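Local coordinates for tailspike protein (PDB 3RIQ), which probably binds the lipopolysaccharide of Salmonella as the receptor-binding part of a phage tailspike and cleaves its O-antigen as an endorhamnosidase, at residues I273-D278 / R318-I323; T339-K344 / A364-T369; L371-C376 / V387-T392. All blocks are in the same frame, centred on the assembly; numbering follows the deposited sequence.

Contact 1: residues I273-D278 / R318-I323; sequences IQCYYD and RDCMGI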
ATOM      1  N   ILE A 273      -0.808  14.760  10.383  1.00 11.06           N
ATOM      2  CA  ILE A 273       0.235  14.965  11.394  1.00 11.80           C
ATOM      3  C   ILE A 273      -0.263  15.881  12.512  1.00 12.21           C
ATOM      4  O   ILE A 273      -0.557  17.042  12.257  1.00 12.47           O
ATOM      5  CB  ILE A 273       1.479  15.618  10.732  1.00 11.90           C
ATOM      6  CG1 ILE A 273       2.079  14.672   9.650  1.00 12.39           C
ATOM      7  CG2 ILE A 273       2.528  16.011  11.819  1.00 12.63           C
ATOM      8  CD1 ILE A 273       3.145  15.328   8.689  1.00 13.10           C
ATOM      9  N   GLN A 274      -0.350  15.364  13.743  1.00 11.55           N
ATOM     10  CA  GLN A 274      -0.637  16.175  14.944  1.00 11.75           C
ATOM     11  C   GLN A 274      -1.902  17.025  14.849  1.00 12.45           C
ATOM     12  O   GLN A 274      -1.902  18.188  15.263  1.00 12.94           O
ATOM     13  CB  GLN A 274       0.567  17.029  15.332  1.00 12.44           C
ATOM     14  CG  GLN A 274       1.752  16.164  15.773  1.00 12.08           C
ATOM     15  CD  GLN A 274       2.962  17.011  16.138  1.00 12.22           C
ATOM     16  OE1 GLN A 274       3.343  17.958  15.407  1.00 13.04           O
ATOM     17  NE2 GLN A 274       3.572  16.694  17.269  1.00 14.40           N
ATOM     18  N   CYS A 275      -2.998  16.461  14.334  1.00 12.75           N
ATOM     19  CA  CYS A 275      -4.301  17.169  14.501  1.00 12.93           C
ATOM     20  C   CYS A 275      -4.747  17.059  15.970  1.00 12.91           C
ATOM     21  O   CYS A 275      -4.271  16.183  16.712  1.00 13.60           O
ATOM     22  CB  CYS A 275      -5.373  16.629  13.559  1.00 13.40           C
ATOM     23  SG  CYS A 275      -5.786  14.872  13.822  1.00 13.91           S
ATOM     24  N   TYR A 276      -5.610  17.972  16.401  1.00 12.95           N
ATOM     25  CA  TYR A 276      -6.013  17.976  17.807  1.00 12.82           C
ATOM     26  C   TYR A 276      -7.136  16.990  18.102  1.00 13.56           C
ATOM     27  O   TYR A 276      -7.240  16.489  19.239  1.00 14.05           O
ATOM     28  CB  TYR A 276      -6.377  19.390  18.258  1.00 13.54           C
ATOM     29  CG  TYR A 276      -6.479  19.555  19.755  1.00 14.00           C
ATOM     30  CD1 TYR A 276      -5.397  19.240  20.611  1.00 15.06           C
ATOM     31  CD2 TYR A 276      -7.637  20.073  20.329  1.00 15.86           C
ATOM     32  CE1 TYR A 276      -5.487  19.440  22.014  1.00 14.93           C
ATOM     33  CE2 TYR A 276      -7.728  20.294  21.696  1.00 16.10           C
ATOM     34  CZ  TYR A 276      -6.649  19.948  22.545  1.00 15.24           C
ATOM     35  OH  TYR A 276      -6.738  20.152  23.926  1.00 17.29           O
ATOM     36  N   TYR A 277      -7.966  16.682  17.090  1.00 13.44           N
ATOM     37  CA  TYR A 277      -8.908  15.589  17.246  1.00 13.61           C
ATOM     38  C   TYR A 277      -8.429  14.351  16.461  1.00 12.56           C
ATOM     39  O   TYR A 277      -7.305  13.880  16.719  1.00 13.09           O
ATOM     40  CB  TYR A 277     -10.341  16.060  16.989  1.00 13.61           C
ATOM     41  CG  TYR A 277     -10.862  16.856  18.182  1.00 17.38           C
ATOM     42  CD1 TYR A 277     -11.532  16.195  19.226  1.00 20.99           C
ATOM     43  CD2 TYR A 277     -10.605  18.219  18.326  1.00 17.40           C
ATOM     44  CE1 TYR A 277     -12.011  16.901  20.339  1.00 23.62           C
ATOM     45  CE2 TYR A 277     -11.068  18.935  19.424  1.00 19.36           C
ATOM     46  CZ  TYR A 277     -11.762  18.281  20.437  1.00 22.09           C
ATOM     47  OH  TYR A 277     -12.214  18.999  21.542  1.00 25.84           O
ATOM     48  N   ASP A 278      -9.193  13.827  15.501  1.00 12.52           N
ATOM     49  CA  ASP A 278      -8.934  12.445  15.039  1.00 13.44           C
ATOM     50  C   ASP A 278      -8.223  12.446  13.687  1.00 12.31           C
ATOM     51  O   ASP A 278      -8.523  13.275  12.819  1.00 12.85           O
ATOM     52  CB  ASP A 278     -10.271  11.707  14.932  1.00 13.51           C
ATOM     53  CG  ASP A 278     -11.099  11.914  16.180  1.00 13.75           C
ATOM     54  OD1 ASP A 278     -10.519  11.701  17.273  1.00 14.09           O
ATOM     55  OD2 ASP A 278     -12.260  12.375  16.085  1.00 14.78           O
ATOM     56  N   ARG A 318       0.023  10.473  12.482  1.00 11.65           N
ATOM     57  CA  ARG A 318       1.103  10.454  13.492  1.00 11.65           C
ATOM     58  C   ARG A 318       0.854  11.465  14.588  1.00 12.10           C
ATOM     59  O   ARG A 318       0.684  12.672  14.309  1.00 12.23           O
ATOM     60  CB  ARG A 318       2.471  10.726  12.831  1.00 12.83           C
ATOM     61  CG  ARG A 318       3.655  10.518  13.791  1.00 13.37           C
ATOM     62  CD  ARG A 318       5.009  11.121  13.274  1.00 15.63           C
ATOM     63  NE  ARG A 318       5.045  12.598  13.403  1.00 14.80           N
ATOM     64  CZ  ARG A 318       5.349  13.247  14.527  1.00 15.53           C
ATOM     65  NH1 ARG A 318       5.609  12.552  15.627  1.00 19.11           N
ATOM     66  NH2 ARG A 318       5.356  14.592  14.564  1.00 15.38           N
ATOM     67  N   ASP A 319       0.879  10.974  15.832  1.00 11.78           N
ATOM     68  CA  ASP A 319       0.828  11.818  17.047  1.00 11.95           C
ATOM     69  C   ASP A 319      -0.427  12.735  17.076  1.00 12.78           C
ATOM     70  O   ASP A 319      -0.357  13.901  17.510  1.00 13.03           O
ATOM     71  CB  ASP A 319       2.155  12.624  17.166  1.00 12.66           C
ATOM     72  CG  ASP A 319       2.433  13.155  18.570  1.00 14.00           C
ATOM     73  OD1 ASP A 319       1.888  12.625  19.581  1.00 14.16           O
ATOM     74  OD2 ASP A 319       3.235  14.129  18.660  1.00 14.62           O
ATOM     75  N   CYS A 320      -1.559  12.187  16.646  1.00 12.94           N
ATOM     76  CA  CYS A 320      -2.819  12.887  16.726  1.00 13.13           C
ATOM     77  C   CYS A 320      -3.364  12.804  18.147  1.00 13.58           C
ATOM     78  O   CYS A 320      -3.250  11.760  18.795  1.00 15.00           O
ATOM     79  CB  CYS A 320      -3.796  12.269  15.733  1.00 13.21           C
ATOM     80  SG  CYS A 320      -3.237  12.549  13.982  1.00 14.49           S
ATOM     81  N   MET A 321      -3.917  13.922  18.645  1.00 13.17           N
ATOM     82  CA  MET A 321      -4.349  13.979  20.030  1.00 13.57           C
ATOM     83  C   MET A 321      -5.620  13.177  20.310  1.00 14.16           C
ATOM     84  O   MET A 321      -5.847  12.728  21.457  1.00 14.13           O
ATOM     85  CB  MET A 321      -4.493  15.443  20.443  1.00 14.06           C
ATOM     86  CG  MET A 321      -4.858  15.697  21.908  1.00 13.91           C
ATOM     87  SD  MET A 321      -3.763  14.953  23.158  1.00 16.51           S
ATOM     88  CE  MET A 321      -2.306  16.015  23.054  1.00 19.71           C
ATOM     89  N   GLY A 322      -6.416  12.956  19.264  1.00 14.22           N
ATOM     90  CA  GLY A 322      -7.633  12.150  19.344  1.00 14.82           C
ATOM     91  C   GLY A 322      -7.351  10.704  18.935  1.00 14.54           C
ATOM     92  O   GLY A 322      -6.291  10.112  19.273  1.00 14.16           O
ATOM     93  N   ILE A 323      -8.314  10.126  18.216  1.00 13.80           N
ATOM     94  CA  ILE A 323      -8.214   8.749  17.739  1.00 13.81           C
ATOM     95  C   ILE A 323      -7.383   8.733  16.466  1.00 12.93           C
ATOM     96  O   ILE A 323      -7.439   9.663  15.667  1.00 13.84           O
ATOM     97  CB  ILE A 323      -9.635   8.169  17.529  1.00 13.49           C
ATOM     98  CG1 ILE A 323     -10.365   8.125  18.886  1.00 14.72           C
ATOM     99  CG2 ILE A 323      -9.614   6.773  16.865  1.00 13.21           C
ATOM    100  CD1 ILE A 323     -11.863   7.771  18.771  1.00 17.29           C
TER

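Contact 2: residues T339-K344 / A364-T369; sequences TYEAHK and ANKDLT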
ATOM      1  N   THR A 339      -1.306   3.941  11.956  1.00 11.97           N
ATOM      2  CA  THR A 339      -1.302   5.054  12.885  1.00 12.01           C
ATOM      3  C   THR A 339      -0.209   4.887  13.912  1.00 11.38           C
ATOM      4  O   THR A 339      -0.023   3.780  14.431  1.00 12.53           O
ATOM      5  CB  THR A 339      -2.681   5.308  13.565  1.00 11.89           C
ATOM      6  OG1 THR A 339      -2.928   4.351  14.617  1.00 13.50           O
ATOM      7  CG2 THR A 339      -3.835   5.304  12.526  1.00 13.06           C
ATOM      8  N   TYR A 340       0.499   5.987  14.183  1.00 11.68           N
ATOM      9  CA  TYR A 340       1.559   6.059  15.193  1.00 11.53           C
ATOM     10  C   TYR A 340       1.159   7.075  16.256  1.00 12.50           C
ATOM     11  O   TYR A 340       0.696   8.178  15.921  1.00 12.03           O
ATOM     12  CB  TYR A 340       2.872   6.559  14.562  1.00 13.35           C
ATOM     13  CG  TYR A 340       3.672   5.479  13.890  1.00 10.99           C
ATOM     14  CD1 TYR A 340       4.599   4.737  14.635  1.00 12.64           C
ATOM     15  CD2 TYR A 340       3.466   5.147  12.552  1.00 12.32           C
ATOM     16  CE1 TYR A 340       5.319   3.706  14.059  1.00 13.34           C
ATOM     17  CE2 TYR A 340       4.204   4.124  11.933  1.00 11.66           C
ATOM     18  CZ  TYR A 340       5.123   3.394  12.720  1.00 12.20           C
ATOM     19  OH  TYR A 340       5.833   2.332  12.218  1.00 14.14           O
ATOM     20  N   GLU A 341       1.422   6.748  17.517  1.00 12.93           N
ATOM     21  CA  GLU A 341       1.350   7.739  18.632  1.00 13.08           C
ATOM     22  C   GLU A 341      -0.028   8.387  18.771  1.00 13.04           C
ATOM     23  O   GLU A 341      -0.141   9.505  19.272  1.00 13.69           O
ATOM     24  CB  GLU A 341       2.440   8.838  18.468  1.00 14.37           C
ATOM     25  CG  GLU A 341       3.906   8.404  18.656  1.00 18.46           C
ATOM     26  CD  GLU A 341       4.795   9.595  18.287  1.00 23.01           C
ATOM     27  OE1 GLU A 341       4.988  10.436  19.133  1.00 21.53           O
ATOM     28  OE2 GLU A 341       5.196   9.775  17.100  1.00 27.81           O
ATOM     29  N   ALA A 342      -1.103   7.692  18.392  1.00 12.77           N
ATOM     30  CA  ALA A 342      -2.450   8.234  18.703  1.00 13.02           C
ATOM     31  C   ALA A 342      -2.588   8.372  20.222  1.00 12.65           C
ATOM     32  O   ALA A 342      -2.213   7.445  20.967  1.00 13.57           O
ATOM     33  CB  ALA A 342      -3.529   7.320  18.173  1.00 13.48           C
ATOM     34  N   HIS A 343      -3.118   9.508  20.686  1.00 12.97           N
ATOM     35  CA  HIS A 343      -3.258   9.698  22.130  1.00 13.32           C
ATOM     36  C   HIS A 343      -4.471   8.946  22.712  1.00 13.83           C
ATOM     37  O   HIS A 343      -4.440   8.521  23.884  1.00 15.72           O
ATOM     38  CB  HIS A 343      -3.253  11.183  22.498  1.00 13.57           C
ATOM     39  CG  HIS A 343      -1.926  11.839  22.267  1.00 14.64           C
ATOM     40  ND1 HIS A 343      -1.261  12.540  23.251  1.00 15.61           N
ATOM     41  CD2 HIS A 343      -1.124  11.861  21.180  1.00 14.51           C
ATOM     42  CE1 HIS A 343      -0.115  13.002  22.762  1.00 15.94           C
ATOM     43  NE2 HIS A 343      -0.006  12.593  21.508  1.00 13.94           N
ATOM     44  N   LYS A 344      -5.491   8.738  21.889  1.00 14.88           N
ATOM     45  CA  LYS A 344      -6.636   7.888  22.241  1.00 14.75           C
ATOM     46  C   LYS A 344      -6.457   6.536  21.546  1.00 13.36           C
ATOM     47  O   LYS A 344      -5.300   6.087  21.349  1.00 14.74           O
ATOM     48  CB  LYS A 344      -7.970   8.566  21.849  1.00 14.08           C
ATOM     49  CG  LYS A 344      -8.088  10.042  22.302  1.00 16.06           C
ATOM     50  CD  LYS A 344      -8.031  10.223  23.799  1.00 19.32           C
ATOM     51  CE  LYS A 344      -8.327  11.711  24.199  1.00 21.29           C
ATOM     52  NZ  LYS A 344      -7.186  12.660  23.928  1.00 22.72           N
ATOM     53  N   ALA A 364      -0.523   3.481  20.271  1.00 14.38           N
ATOM     54  CA  ALA A 364      -1.762   4.209  20.564  1.00 13.83           C
ATOM     55  C   ALA A 364      -1.967   4.286  22.082  1.00 14.39           C
ATOM     56  O   ALA A 364      -1.132   3.784  22.873  1.00 15.18           O
ATOM     57  CB  ALA A 364      -2.960   3.571  19.856  1.00 14.38           C
ATOM     58  N   ASN A 365      -3.055   4.925  22.517  1.00 14.53           N
ATOM     59  CA  ASN A 365      -3.255   5.137  23.956  1.00 15.39           C
ATOM     60  C   ASN A 365      -1.997   5.772  24.563  1.00 16.18           C
ATOM     61  O   ASN A 365      -1.556   5.406  25.685  1.00 17.30           O
ATOM     62  CB  ASN A 365      -3.647   3.801  24.653  1.00 14.50           C
ATOM     63  CG  ASN A 365      -3.899   3.942  26.164  1.00 15.60           C
ATOM     64  OD1 ASN A 365      -4.501   4.920  26.653  1.00 17.39           O
ATOM     65  ND2 ASN A 365      -3.449   2.945  26.908  1.00 16.65           N
ATOM     66  N   LYS A 366      -1.435   6.746  23.839  1.00 15.77           N
ATOM     67  CA  LYS A 366      -0.156   7.309  24.233  1.00 17.33           C
ATOM     68  C   LYS A 366      -0.283   8.006  25.583  1.00 19.17           C
ATOM     69  O   LYS A 366       0.698   8.082  26.340  1.00 20.89           O
ATOM     70  CB  LYS A 366       0.387   8.251  23.138  1.00 17.11           C
ATOM     71  CG  LYS A 366       1.811   8.824  23.375  1.00 17.36           C
ATOM     72  CD  LYS A 366       2.155   9.829  22.253  1.00 19.77           C
ATOM     73  CE  LYS A 366       3.533  10.443  22.436  1.00 20.89           C
ATOM     74  NZ  LYS A 366       3.863  11.492  21.444  1.00 20.65           N
ATOM     75  N   ASP A 367      -1.480   8.463  25.925  1.00 18.62           N
ATOM     76  CA  ASP A 367      -1.615   9.145  27.213  1.00 20.65           C
ATOM     77  C   ASP A 367      -2.017   8.253  28.394  1.00 20.43           C
ATOM     78  O   ASP A 367      -2.294   8.757  29.509  1.00 21.87           O
ATOM     79  CB  ASP A 367      -2.521  10.349  27.087  1.00 21.15           C
ATOM     80  CG  ASP A 367      -1.879  11.465  26.289  1.00 21.84           C
ATOM     81  OD1 ASP A 367      -0.626  11.618  26.265  1.00 25.34           O
ATOM     82  OD2 ASP A 367      -2.635  12.205  25.701  1.00 24.53           O
ATOM     83  N   LEU A 368      -2.017   6.937  28.174  1.00 20.93           N
ATOM     84  CA  LEU A 368      -2.184   5.966  29.282  1.00 21.17           C
ATOM     85  C   LEU A 368      -3.493   6.165  30.079  1.00 20.58           C
ATOM     86  O   LEU A 368      -3.493   6.136  31.321  1.00 22.38           O
ATOM     87  CB  LEU A 368      -0.951   5.973  30.220  1.00 21.90           C
ATOM     88  CG  LEU A 368       0.415   5.757  29.553  1.00 21.73           C
ATOM     89  CD1 LEU A 368       1.562   5.861  30.580  1.00 24.69           C
ATOM     90  CD2 LEU A 368       0.473   4.405  28.810  1.00 24.44           C
ATOM     91  N   THR A 369      -4.599   6.323  29.366  1.00 20.51           N
ATOM     92  CA  THR A 369      -5.905   6.493  29.976  1.00 21.41           C
ATOM     93  C   THR A 369      -6.741   5.224  29.837  1.00 20.88           C
ATOM     94  O   THR A 369      -7.984   5.263  29.813  1.00 21.96           O
ATOM     95  CB  THR A 369      -6.640   7.737  29.437  1.00 21.68           C
ATOM     96  OG1 THR A 369      -6.905   7.578  28.037  1.00 22.49           O
ATOM     97  CG2 THR A 369      -5.796   9.016  29.664  1.00 22.74           C
TER
HETATM   98  O   HOH W   1      -4.716   7.550  26.367  1.00 22.91           O
HETATM   99  O   HOH W   2      -5.034  11.953  25.779  1.00 30.11           O

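Contact 3: residues L371-C376 / V387-T392; sequences LNQIVC and VHAYTT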
ATOM      1  N   LEU A 371      -7.167   3.047  27.430  1.00 19.49           N
ATOM      2  CA  LEU A 371      -7.854   2.834  26.172  1.00 18.18           C
ATOM      3  C   LEU A 371      -7.173   1.708  25.380  1.00 17.64           C
ATOM      4  O   LEU A 371      -6.006   1.452  25.542  1.00 18.40           O
ATOM      5  CB  LEU A 371      -7.860   4.139  25.344  1.00 17.45           C
ATOM      6  CG  LEU A 371      -8.514   5.327  26.044  1.00 17.93           C
ATOM      7  CD1 LEU A 371      -8.424   6.531  25.094  1.00 18.96           C
ATOM      8  CD2 LEU A 371      -9.957   5.018  26.414  1.00 18.05           C
ATOM      9  N   ASN A 372      -7.945   1.050  24.533  1.00 16.58           N
ATOM     10  CA  ASN A 372      -7.453  -0.047  23.702  1.00 16.33           C
ATOM     11  C   ASN A 372      -6.755   0.423  22.419  1.00 15.79           C
ATOM     12  O   ASN A 372      -6.951   1.552  21.977  1.00 15.14           O
ATOM     13  CB  ASN A 372      -8.620  -0.984  23.401  1.00 15.97           C
ATOM     14  CG  ASN A 372      -9.280  -1.486  24.657  1.00 17.35           C
ATOM     15  OD1 ASN A 372      -8.603  -1.957  25.566  1.00 18.30           O
ATOM     16  ND2 ASN A 372     -10.566  -1.378  24.726  1.00 17.35           N
ATOM     17  N   GLN A 373      -5.897  -0.419  21.845  1.00 14.33           N
ATOM     18  CA  GLN A 373      -5.192  -0.035  20.617  1.00 13.49           C
ATOM     19  C   GLN A 373      -6.132  -0.008  19.428  1.00 13.91           C
ATOM     20  O   GLN A 373      -6.126   0.948  18.690  1.00 14.11           O
ATOM     21  CB  GLN A 373      -3.994  -0.961  20.323  1.00 12.94           C
ATOM     22  CG  GLN A 373      -3.003  -1.017  21.496  1.00 14.18           C
ATOM     23  CD  GLN A 373      -2.143   0.207  21.617  1.00 15.92           C
ATOM     24  OE1 GLN A 373      -1.475   0.600  20.668  1.00 14.60           O
ATOM     25  NE2 GLN A 373      -2.126   0.799  22.798  1.00 15.20           N
ATOM     26  N   ILE A 374      -6.922  -1.057  19.260  1.00 13.68           N
ATOM     27  CA  ILE A 374      -7.891  -1.186  18.173  1.00 13.40           C
ATOM     28  C   ILE A 374      -9.211  -1.589  18.813  1.00 14.34           C
ATOM     29  O   ILE A 374      -9.254  -2.499  19.658  1.00 15.12           O
ATOM     30  CB  ILE A 374      -7.433  -2.246  17.147  1.00 13.32           C
ATOM     31  CG1 ILE A 374      -6.198  -1.750  16.395  1.00 13.18           C
ATOM     32  CG2 ILE A 374      -8.555  -2.571  16.102  1.00 15.27           C
ATOM     33  CD1 ILE A 374      -5.644  -2.733  15.351  1.00 14.26           C
ATOM     34  N   VAL A 375     -10.266  -0.871  18.450  1.00 13.64           N
ATOM     35  CA  VAL A 375     -11.625  -1.156  18.930  1.00 13.77           C
ATOM     36  C   VAL A 375     -12.581  -1.294  17.763  1.00 13.65           C
ATOM     37  O   VAL A 375     -12.557  -0.455  16.834  1.00 14.16           O
ATOM     38  CB  VAL A 375     -12.173  -0.003  19.832  1.00 14.42           C
ATOM     39  CG1 VAL A 375     -13.647  -0.244  20.178  1.00 15.71           C
ATOM     40  CG2 VAL A 375     -11.322   0.138  21.111  1.00 15.14           C
ATOM     41  N   CYS A 376     -13.461  -2.298  17.818  1.00 14.12           N
ATOM     42  CA  CYS A 376     -14.638  -2.339  16.940  1.00 14.83           C
ATOM     43  C   CYS A 376     -15.829  -2.605  17.830  1.00 14.96           C
ATOM     44  O   CYS A 376     -15.809  -3.548  18.687  1.00 16.18           O
ATOM     45  CB  CYS A 376     -14.572  -3.464  15.910  1.00 15.32           C
ATOM     46  SG  CYS A 376     -13.160  -3.412  14.780  1.00 16.96           S
ATOM     47  N   VAL A 387      -0.337  -4.837  15.694  1.00 13.03           N
ATOM     48  CA  VAL A 387      -0.334  -3.884  16.798  1.00 13.78           C
ATOM     49  C   VAL A 387       1.022  -3.904  17.506  1.00 14.73           C
ATOM     50  O   VAL A 387       1.603  -4.973  17.727  1.00 15.62           O
ATOM     51  CB  VAL A 387      -1.438  -4.258  17.799  1.00 13.76           C
ATOM     52  CG1 VAL A 387      -1.364  -3.410  19.071  1.00 14.76           C
ATOM     53  CG2 VAL A 387      -2.825  -4.067  17.143  1.00 16.19           C
ATOM     54  N   HIS A 388       1.530  -2.738  17.875  1.00 14.35           N
ATOM     55  CA  HIS A 388       2.707  -2.673  18.741  1.00 14.76           C
ATOM     56  C   HIS A 388       2.434  -1.664  19.823  1.00 15.45           C
ATOM     57  O   HIS A 388       2.690  -0.488  19.645  1.00 15.57           O
ATOM     58  CB  HIS A 388       3.972  -2.296  17.954  1.00 15.25           C
ATOM     59  CG  HIS A 388       5.230  -2.457  18.743  1.00 16.22           C
ATOM     60  ND1 HIS A 388       6.473  -2.464  18.162  1.00 18.18           N
ATOM     61  CD2 HIS A 388       5.427  -2.685  20.067  1.00 16.78           C
ATOM     62  CE1 HIS A 388       7.394  -2.646  19.098  1.00 16.14           C
ATOM     63  NE2 HIS A 388       6.784  -2.795  20.261  1.00 17.77           N
ATOM     64  N   ALA A 389       1.875  -2.135  20.929  1.00 14.94           N
ATOM     65  CA  ALA A 389       1.541  -1.273  22.051  1.00 16.74           C
ATOM     66  C   ALA A 389       2.811  -1.023  22.855  1.00 17.60           C
ATOM     67  O   ALA A 389       3.622  -1.944  23.037  1.00 19.04           O
ATOM     68  CB  ALA A 389       0.500  -1.960  22.913  1.00 15.51           C
ATOM     69  N   TYR A 390       2.990   0.195  23.348  1.00 19.30           N
ATOM     70  CA  TYR A 390       4.145   0.525  24.208  1.00 19.34           C
ATOM     71  C   TYR A 390       3.701   0.601  25.666  1.00 20.07           C
ATOM     72  O   TYR A 390       4.409   1.172  26.539  1.00 21.59           O
ATOM     73  CB  TYR A 390       4.754   1.868  23.760  1.00 19.75           C
ATOM     74  CG  TYR A 390       5.485   1.899  22.408  1.00 19.30           C
ATOM     75  CD1 TYR A 390       5.410   0.836  21.493  1.00 18.92           C
ATOM     76  CD2 TYR A 390       6.185   3.048  22.004  1.00 19.77           C
ATOM     77  CE1 TYR A 390       6.076   0.881  20.269  1.00 17.41           C
ATOM     78  CE2 TYR A 390       6.828   3.109  20.750  1.00 18.75           C
ATOM     79  CZ  TYR A 390       6.756   2.018  19.883  1.00 17.79           C
ATOM     80  OH  TYR A 390       7.391   2.067  18.626  1.00 18.71           O
ATOM     81  N   THR A 391       2.522   0.038  25.916  1.00 19.62           N
ATOM     82  CA  THR A 391       1.961  -0.110  27.255  1.00 19.36           C
ATOM     83  C   THR A 391       1.225  -1.450  27.362  1.00 19.24           C
ATOM     84  O   THR A 391       0.750  -2.001  26.334  1.00 18.75           O
ATOM     85  CB  THR A 391       0.957   1.030  27.563  1.00 19.59           C
ATOM     86  OG1 THR A 391       0.410   0.856  28.895  1.00 21.49           O
ATOM     87  CG2 THR A 391      -0.191   1.032  26.541  1.00 20.19           C
ATOM     88  N   THR A 392       1.117  -1.943  28.603  1.00 19.67           N
ATOM     89  CA  THR A 392       0.324  -3.146  28.924  1.00 19.02           C
ATOM     90  C   THR A 392      -1.152  -2.845  29.193  1.00 19.25           C
ATOM     91  O   THR A 392      -1.931  -3.787  29.363  1.00 20.03           O
ATOM     92  CB  THR A 392       0.910  -3.957  30.133  1.00 20.31           C
ATOM     93  OG1 THR A 392       0.939  -3.119  31.289  1.00 22.28           O
ATOM     94  CG2 THR A 392       2.338  -4.415  29.804  1.00 21.50           C
TER

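Contact 1: residues I273-D278 / R318-I323
The Q274 amide and the D319 carboxylate meet with their planes 36° apart. Q274 NE2 donates to D319 OD2 over 2.9 Å. The acceptor lies in the amide plane, while the N-H comes to the anti side of OD2, 30° out of the carboxylate plane. The R318 guanidinium runs beside Q274, turned obliquely to its amide, and NH2 comes 3.7 Å from Q274 CD. The Y276 ring lies alongside M321, CE1 being 3.8 Å from M321 CG. With CG anti to the backbone N (chi1 -176°), M321 sets CB and CG beside this ring; its end then leads away. D278 OD1 uses its anti lone pair to take the N-H of I323 at 2.9 Å. Backbone bonds run from Q274 N to R318 O, from M321 N to C275 O and from G322 N to Y277 O. The sulfurs of C275 and C320 touch at 3.5 Å, with no disulfide. Outside the pair, Q274 OE1 takes R242 NE, and D319 OD1 is held by H343 and K366. Two successive turns of the right-handed parallel beta-helix are thus stacked at one corner. Here strands 266-273 and 311-318, which pair in parallel, turn toward strands 281-282 and 326-327.

Contact 2: residues T339-K344 / A364-T369
K366 runs along segment 339-344 with its chain fully extended. Its CB sits 3.5 Å from A342 O. CG is anti to the backbone N (chi1 -175°), which sends the chain along H343 toward E341. CD lies over a face of the H343 ring in a CH-pi contact, 4.0 Å from the ring centroid and 27° off the normal. CE passes E341 OE1. K366 NZ then closes a salt bridge of 2.8 Å with E341 OE1, on its anti side and slightly out of the carboxylate plane. NZ has a second carboxylate partner in D319, and E341 OE2 pairs with R318.

The H343 ring is held at its edge as well. H343 ND1 donates to D367 OD2 at 2.8 Å. The acceptor lies in the ring plane, but the N-H arrives from above the carboxylate plane, and the two planes are 74° apart. At the other nitrogen, NE2 is bonded to D319, so an acid meets each side of the imidazole and its rotation is fixed.

The backbones are joined by K366 N to A342 O at 3.1 Å and by N365 N to K344 O at 2.8 Å. A water links H343 O, N365 OD1 and T369 OG1. N365 to L368 forms a type I beta turn. The contact joins the corners of two neighbouring coils of the beta-helix. Segment 339-344 takes in the end of strand 333-340 and the loop after it. Segment 364-369 lies in the loop between strand 355-362, the parallel partner of 333-340, and strand 374-376.

Contact 3: residues L371-C376 / V387-T392
Q373 has CG anti to its carbonyl carbon (chi1 -56°) and then bends at chi2 (-76°), which lays the side chain across V387 and ends it against A389. V387 has CG1 anti to the backbone N (chi1 172°), so that CG1 meets Q373 and CG2 meets I374. The Q373 chain is used along its length. Q373 CB and CG each lie 3.8 Å from V387 CG1. Farther out, Q373 CD is 3.7 Å from A389 CB, and NE2 is 3.8 Å from the same methyl. T391 CG2 stands a little farther from Q373 NE2, at 4.2 Å. The A389 methyl therefore packs against the whole amide group, and OE1 also lies near A389 CA.

I374 supplies the second apolar touch. I374 CD1 meets V387 CG2 at 3.6 Å, and the two side chains run past one another, pointing opposite ways. The two methyls of V387 thus each take a different partner, CG1 the aliphatic part of Q373 and CG2 the tip of I374. The pair meets by van der Waals packing alone. The amide of Q373 is buried. Its oxygen is satisfied outside the pair by the backbone N of A364, and NE2 too is hydrogen-bonded elsewhere in the structure. On the outer side of segment 387-392, H388 ND1 bonds to R383 of the second subunit.

This is interior packing of the parallel beta-helix. V361 of strand 355-362 also touches both Q373 and I374. The contact therefore joins two different faces of the solenoid across its core. Strand 374-376 is set between strands 347-349 and 397-399, whereas 381-388 pairs with 355-362 and 402-409.

Overall arrangement
The three contacts follow one another along the chain and along the beta-helix axis. Contacts 1 and 2 have centres about 9 Å apart and touch directly. D319 OD1 meets H343 NE2 at 2.7 Å, and D319 N meets Y340 O at 2.8 Å. D319, E341, H343, K366 and R318 thus form one polar network over three coils. Contacts 2 and 3 lie about 8 Å apart between centres. There A364 N meets Q373 OE1 at 3.1 Å, a probable hydrogen bond that ties the corner at 364-369 to the buried Q373 side chain. Contacts 1 and 3 do not touch, their nearest atoms being about 7 Å apart. All three come within reach of the second subunit.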